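Local coordinates for leucine-rich repeat protein TpLRR (Treponema pallidum, PDB 6MLX) that is of unknown function but folds as a secreted, probably periplasmic leucine-rich repeat solenoid of the BspA type, at residues L163-E169 with F186-V192. Residues are numbered along the deposited sequence; the frame is centred on the assembly and turned at random.
Sequences LADGLFE and FGVGVFV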
loop_
_atom_site.group_PDB
_atom_site.type_symbol
_atom_site.label_atom_id
_atom_site.label_comp_id
_atom_site.label_asym_id
_atom_site.label_seq_id
_atom_site.Cartn_x
_atom_site.Cartn_y
_atom_site.Cartn_z
ATOM N N LEU A 163 0.016 16.033 -4.434
ATOM C CA LEU A 163 0.168 15.304 -3.180
ATOM C C LEU A 163 -1.146 15.456 -2.411
ATOM O O LEU A 163 -1.492 16.557 -1.969
ATOM C CB LEU A 163 1.360 15.816 -2.375
ATOM C CG LEU A 163 2.705 15.724 -3.103
ATOM C CD1 LEU A 163 3.816 16.223 -2.213
ATOM C CD2 LEU A 163 2.986 14.302 -3.541
ATOM N N ALA A 164 -1.869 14.351 -2.259
ATOM C CA ALA A 164 -3.232 14.382 -1.747
ATOM C C ALA A 164 -3.266 14.810 -0.277
ATOM O O ALA A 164 -2.244 14.867 0.417
ATOM C CB ALA A 164 -3.889 13.012 -1.911
ATOM N N ASP A 165 -4.484 15.085 0.195
ATOM C CA ASP A 165 -4.717 15.529 1.563
ATOM C C ASP A 165 -4.065 14.590 2.573
ATOM O O ASP A 165 -4.240 13.371 2.511
ATOM C CB ASP A 165 -6.221 15.602 1.850
ATOM C CG ASP A 165 -6.933 16.728 1.095
ATOM O OD1 ASP A 165 -6.299 17.561 0.411
ATOM O OD2 ASP A 165 -8.167 16.781 1.222
ATOM N N GLY A 166 -3.329 15.171 3.513
ATOM C CA GLY A 166 -2.743 14.421 4.611
ATOM C C GLY A 166 -1.888 13.237 4.197
ATOM O O GLY A 166 -1.759 12.273 4.957
ATOM N N LEU A 167 -1.302 13.301 2.994
ATOM C CA LEU A 167 -0.570 12.152 2.456
ATOM C C LEU A 167 0.485 11.647 3.442
ATOM O O LEU A 167 0.579 10.447 3.696
ATOM C CB LEU A 167 0.071 12.509 1.112
ATOM C CG LEU A 167 0.894 11.412 0.428
ATOM C CD1 LEU A 167 0.032 10.197 0.137
ATOM C CD2 LEU A 167 1.508 11.937 -0.841
ATOM N N PHE A 168 1.265 12.554 4.030
ATOM C CA PHE A 168 2.317 12.188 4.978
ATOM C C PHE A 168 2.026 12.690 6.394
ATOM O O PHE A 168 2.950 12.932 7.179
ATOM C CB PHE A 168 3.676 12.708 4.499
ATOM C CG PHE A 168 4.088 12.178 3.156
ATOM C CD1 PHE A 168 4.390 10.826 2.989
ATOM C CD2 PHE A 168 4.173 13.025 2.059
ATOM C CE1 PHE A 168 4.776 10.337 1.752
ATOM C CE2 PHE A 168 4.554 12.537 0.809
ATOM C CZ PHE A 168 4.842 11.191 0.658
ATOM N N GLU A 169 0.749 12.850 6.736
ATOM C CA GLU A 169 0.381 13.306 8.069
ATOM C C GLU A 169 0.870 12.332 9.137
ATOM O O GLU A 169 0.631 11.123 9.061
ATOM C CB GLU A 169 -1.137 13.484 8.154
ATOM C CG GLU A 169 -1.622 13.969 9.498
ATOM C CD GLU A 169 -3.136 14.056 9.560
ATOM O OE1 GLU A 169 -3.760 14.673 8.665
ATOM O OE2 GLU A 169 -3.703 13.442 10.482
ATOM N N PHE A 186 -0.699 20.774 -3.992
ATOM C CA PHE A 186 -0.755 20.222 -2.650
ATOM C C PHE A 186 -2.183 20.224 -2.127
ATOM O O PHE A 186 -2.873 21.244 -2.180
ATOM C CB PHE A 186 0.155 21.001 -1.701
ATOM C CG PHE A 186 1.609 21.007 -2.110
ATOM C CD1 PHE A 186 2.110 22.007 -2.918
ATOM C CD2 PHE A 186 2.473 20.021 -1.667
ATOM C CE1 PHE A 186 3.452 22.025 -3.286
ATOM C CE2 PHE A 186 3.817 20.030 -2.031
ATOM C CZ PHE A 186 4.306 21.039 -2.831
ATOM N N GLY A 187 -2.617 19.078 -1.623
ATOM C CA GLY A 187 -3.805 19.026 -0.810
ATOM C C GLY A 187 -3.550 19.641 0.556
ATOM O O GLY A 187 -2.510 20.237 0.837
ATOM N N VAL A 188 -4.535 19.468 1.427
ATOM C CA VAL A 188 -4.539 20.101 2.744
ATOM C C VAL A 188 -3.723 19.262 3.724
ATOM O O VAL A 188 -3.888 18.040 3.803
ATOM C CB VAL A 188 -5.983 20.289 3.240
ATOM C CG1 VAL A 188 -6.009 20.749 4.700
ATOM C CG2 VAL A 188 -6.730 21.281 2.334
ATOM N N GLY A 189 -2.858 19.926 4.485
ATOM C CA GLY A 189 -2.123 19.266 5.550
ATOM C C GLY A 189 -1.249 18.117 5.093
ATOM O O GLY A 189 -1.119 17.125 5.816
ATOM N N VAL A 190 -0.645 18.230 3.902
ATOM C CA VAL A 190 0.172 17.140 3.359
ATOM C C VAL A 190 1.223 16.684 4.373
ATOM O O VAL A 190 1.378 15.485 4.635
ATOM C CB VAL A 190 0.820 17.570 2.031
ATOM C CG1 VAL A 190 1.853 16.555 1.595
ATOM C CG2 VAL A 190 -0.251 17.754 0.941
ATOM N N PHE A 191 1.953 17.640 4.966
ATOM C CA PHE A 191 3.125 17.355 5.789
ATOM C C PHE A 191 2.910 17.661 7.273
ATOM O O PHE A 191 3.892 17.865 8.003
ATOM C CB PHE A 191 4.339 18.134 5.282
ATOM C CG PHE A 191 4.751 17.784 3.882
ATOM C CD1 PHE A 191 5.391 16.583 3.611
ATOM C CD2 PHE A 191 4.511 18.657 2.836
ATOM C CE1 PHE A 191 5.784 16.254 2.327
ATOM C CE2 PHE A 191 4.909 18.333 1.536
ATOM C CZ PHE A 191 5.546 17.133 1.286
ATOM N N VAL A 192 1.654 17.687 7.734
ATOM C CA VAL A 192 1.368 17.863 9.156
ATOM C C VAL A 192 2.064 16.776 9.970
ATOM O O VAL A 192 1.998 15.587 9.639
ATOM C CB VAL A 192 -0.153 17.854 9.394
ATOM C CG1 VAL A 192 -0.472 17.653 10.863
ATOM C CG2 VAL A 192 -0.796 19.145 8.866
#
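G187 N donates to L163 O at 2.8 Å, a bond bent only to 168° at the hydrogen, and it carries the parallel bridge between L163 and F186 into the turns that follow. Equivalent turns of two successive coils are thus stacked in register, as expected of a leucine-rich repeat solenoid. Next along, V188 N meets D165 OD1 at 2.8 Å from above the carboxylate plane, 49° out of it, a side-chain-to-backbone hydrogen bond between coils. G166 N to V188 O (2.9 Å) and F168 N to V190 O (3.0 Å) continue the series, the latter in the carbonyl plane. G166 and G189 both have positive phi, evidence that the backbone bend recurs from coil to coil. CA-H...O contacts, among them G166 CA to G189 O and E169 CA to V192 O, supplement the N-H bonds.

Inward from the backbone, V190 turns CG2 to the carbonyl oxygens of L163 and A164, while CG1, anti to its own backbone N, lies over the centre of the F191 ring. F168 and F191 point the same way with planes only 15° apart, yet their centroids are 5.8 Å apart, so they are slid too far for a full stack. L177 touches both rings, and Y210, beyond helix 199-207, meets F186 and F191 edge-to-face. L163 CD1 touches both phenylalanines of the second coil, 3.8 Å from F186 CE2 and 4.0 Å from F191 CZ.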